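Local coordinates for protein (lectin) (Hyacinthoides hispanica, PDB 1B2P), which binds mannose, as a bulb lectin of the monocot mannose-specific family, probably recognising the sugar on glycans, at residues 21-26 with 32-37. Residues are numbered along the deposited sequence; the frame is centred on the assembly and turned at random.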
loop_
_atom_site.group_PDB
_atom_site.type_symbol
_atom_site.label_atom_id
_atom_site.label_comp_id
_atom_site.label_asym_id
_atom_site.label_seq_id
_atom_site.Cartn_x
_atom_site.Cartn_y
_atom_site.Cartn_z
ATOM N N GLU A 21 -4.242 -9.646 -14.951
ATOM C CA GLU A 21 -3.874 -8.450 -14.128
ATOM C C GLU A 21 -5.085 -7.510 -13.932
ATOM O O GLU A 21 -5.972 -7.438 -14.797
ATOM C CB GLU A 21 -2.753 -7.716 -14.919
ATOM C CG GLU A 21 -1.483 -8.595 -14.906
ATOM C CD GLU A 21 -0.347 -7.910 -15.651
ATOM O OE1 GLU A 21 -0.428 -7.000 -16.444
ATOM O OE2 GLU A 21 0.830 -8.381 -15.368
ATOM N N SER A 22 -4.850 -6.629 -12.910
ATOM C CA SER A 22 -6.086 -5.787 -12.634
ATOM C C SER A 22 -5.633 -4.476 -12.004
ATOM O O SER A 22 -4.489 -4.375 -11.490
ATOM C CB SER A 22 -7.013 -6.481 -11.710
ATOM O OG SER A 22 -6.359 -6.765 -10.444
ATOM N N LEU A 23 -6.514 -3.520 -12.035
ATOM C CA LEU A 23 -6.440 -2.389 -11.075
ATOM C C LEU A 23 -7.330 -2.764 -9.932
ATOM O O LEU A 23 -8.351 -3.440 -10.104
ATOM C CB LEU A 23 -7.028 -1.144 -11.726
ATOM C CG LEU A 23 -6.383 -0.701 -13.046
ATOM C CD1 LEU A 23 -6.900 0.638 -13.534
ATOM C CD2 LEU A 23 -4.847 -0.579 -12.895
ATOM N N GLU A 24 -7.005 -2.286 -8.728
ATOM C CA GLU A 24 -7.834 -2.669 -7.568
ATOM C C GLU A 24 -7.756 -1.556 -6.538
ATOM O O GLU A 24 -6.605 -1.175 -6.179
ATOM C CB GLU A 24 -7.393 -3.964 -6.936
ATOM C CG GLU A 24 -8.056 -4.365 -5.637
ATOM C CD GLU A 24 -7.499 -5.672 -5.125
ATOM O OE1 GLU A 24 -6.405 -5.617 -4.500
ATOM O OE2 GLU A 24 -8.062 -6.691 -5.458
ATOM N N ILE A 25 -8.923 -1.156 -6.012
ATOM C CA ILE A 25 -8.846 -0.324 -4.827
ATOM C C ILE A 25 -9.959 -0.788 -3.854
ATOM O O ILE A 25 -10.838 -1.554 -4.252
ATOM C CB ILE A 25 -9.196 1.096 -5.196
ATOM C CG1 ILE A 25 -10.580 1.317 -5.788
ATOM C CG2 ILE A 25 -8.118 1.681 -6.162
ATOM C CD1 ILE A 25 -10.963 2.778 -5.979
ATOM N N LEU A 26 -9.922 -0.214 -2.633
ATOM C CA LEU A 26 -10.953 -0.568 -1.658
ATOM C C LEU A 26 -11.842 0.637 -1.369
ATOM O O LEU A 26 -11.334 1.767 -1.325
ATOM C CB LEU A 26 -10.182 -0.932 -0.367
ATOM C CG LEU A 26 -9.831 -2.344 -0.013
ATOM C CD1 LEU A 26 -9.198 -3.023 -1.207
ATOM C CD2 LEU A 26 -8.975 -2.343 1.288
ATOM N N TYR A 32 -12.908 -3.019 -5.477
ATOM C CA TYR A 32 -13.326 -2.686 -6.884
ATOM C C TYR A 32 -12.168 -3.215 -7.704
ATOM O O TYR A 32 -11.034 -2.967 -7.340
ATOM C CB TYR A 32 -13.461 -1.218 -7.079
ATOM C CG TYR A 32 -14.599 -0.581 -6.317
ATOM C CD1 TYR A 32 -15.719 -1.321 -5.929
ATOM C CD2 TYR A 32 -14.527 0.770 -6.078
ATOM C CE1 TYR A 32 -16.700 -0.637 -5.216
ATOM C CE2 TYR A 32 -15.569 1.467 -5.411
ATOM C CZ TYR A 32 -16.616 0.694 -4.994
ATOM O OH TYR A 32 -17.679 1.351 -4.355
ATOM N N ARG A 33 -12.430 -4.084 -8.705
ATOM C CA ARG A 33 -11.308 -4.606 -9.479
ATOM C C ARG A 33 -11.670 -4.401 -10.920
ATOM O O ARG A 33 -12.762 -4.714 -11.400
ATOM C CB ARG A 33 -11.131 -6.140 -9.285
ATOM C CG ARG A 33 -10.519 -6.481 -7.929
ATOM C CD ARG A 33 -10.403 -8.071 -7.904
ATOM N NE ARG A 33 -11.803 -8.579 -7.881
ATOM C CZ ARG A 33 -12.276 -9.713 -8.404
ATOM N NH1 ARG A 33 -11.401 -10.515 -9.027
ATOM N NH2 ARG A 33 -13.574 -10.060 -8.337
ATOM N N PHE A 34 -10.690 -3.937 -11.711
ATOM C CA PHE A 34 -10.946 -3.757 -13.149
ATOM C C PHE A 34 -9.937 -4.709 -13.760
ATOM O O PHE A 34 -8.729 -4.510 -13.718
ATOM C CB PHE A 34 -10.521 -2.345 -13.584
ATOM C CG PHE A 34 -10.890 -1.898 -14.975
ATOM C CD1 PHE A 34 -12.228 -1.968 -15.430
ATOM C CD2 PHE A 34 -9.896 -1.426 -15.799
ATOM C CE1 PHE A 34 -12.476 -1.503 -16.695
ATOM C CE2 PHE A 34 -10.173 -0.979 -17.106
ATOM C CZ PHE A 34 -11.464 -1.020 -17.527
ATOM N N ILE A 35 -10.415 -5.889 -14.292
ATOM C CA ILE A 35 -9.499 -6.972 -14.615
ATOM C C ILE A 35 -9.595 -7.430 -16.107
ATOM O O ILE A 35 -10.657 -7.480 -16.624
ATOM C CB ILE A 35 -9.805 -8.174 -13.695
ATOM C CG1 ILE A 35 -8.960 -9.415 -14.017
ATOM C CG2 ILE A 35 -11.312 -8.465 -13.617
ATOM C CD1 ILE A 35 -8.937 -10.321 -12.792
ATOM N N MET A 36 -8.383 -7.654 -16.618
ATOM C CA MET A 36 -8.303 -8.231 -17.995
ATOM C C MET A 36 -8.352 -9.755 -17.817
ATOM O O MET A 36 -7.345 -10.290 -17.364
ATOM C CB MET A 36 -7.022 -7.736 -18.658
ATOM C CG MET A 36 -6.757 -8.299 -20.094
ATOM S SD MET A 36 -7.784 -7.555 -21.358
ATOM C CE MET A 36 -9.190 -8.723 -21.394
ATOM N N GLN A 37 -9.508 -10.347 -18.067
ATOM C CA GLN A 37 -9.596 -11.786 -17.802
ATOM C C GLN A 37 -8.981 -12.647 -18.950
ATOM O O GLN A 37 -8.762 -12.179 -20.091
ATOM C CB GLN A 37 -11.092 -12.190 -17.722
ATOM C CG GLN A 37 -11.704 -11.413 -16.513
ATOM C CD GLN A 37 -13.106 -11.823 -16.200
ATOM O OE1 GLN A 37 -13.673 -11.553 -15.102
ATOM N NE2 GLN A 37 -13.866 -12.466 -17.122
#
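A beta hairpin of the bulb-type lectin domain brings Leu-23 and Ile-25 of strand 22-27 against Phe-34 and Tyr-32 of strand 30-36, the two running antiparallel. Leu-23 and Phe-34 form one hydrogen-bonded pair, with Phe-34 N to Leu-23 O at 2.9 Å and a return bond from Leu-23 N to Phe-34 O. Ile-25 and Tyr-32 form the next, also doubly bonded; Tyr-32 N to Ile-25 O is short (2.8 Å) and almost straight (177°). At the far end, past Leu-23 and Phe-34, Met-36 N donates to Glu-21 O at 3.0 Å. On the face of these paired residues, CG1 of Ile-25, set between its backbone N and carbonyl carbon (chi1 60°), meets CD2 of Tyr-32 at 4.0 Å. Leu-23 and Phe-34 touch through their CB atoms, 4.1 Å apart. The other face carries Ser-22, Glu-24, Arg-33 and Ile-35; there Glu-24 and Arg-33 also pack on Leu-26 and Thr-29 of a second subunit. Glu-24 and Arg-33 lie alongside each other, OE2 of Glu-24 resting 3.5 Å from CG of Arg-33 but 4.8 Å from its NE, so the charges attract at most from afar; Arg-33 NH2 hydrogen-bonds to Asn-47 O. Beside them CB of Ser-22 sits 3.8 Å from CB of Ile-35. Leu-23 and Ile-25 turned to strand 95-99 of another sheet, with Glu-24 and Arg-33 on the opposite face, fit the beta-prism II fold of monocot mannose-binding lectins, built from three antiparallel sheets.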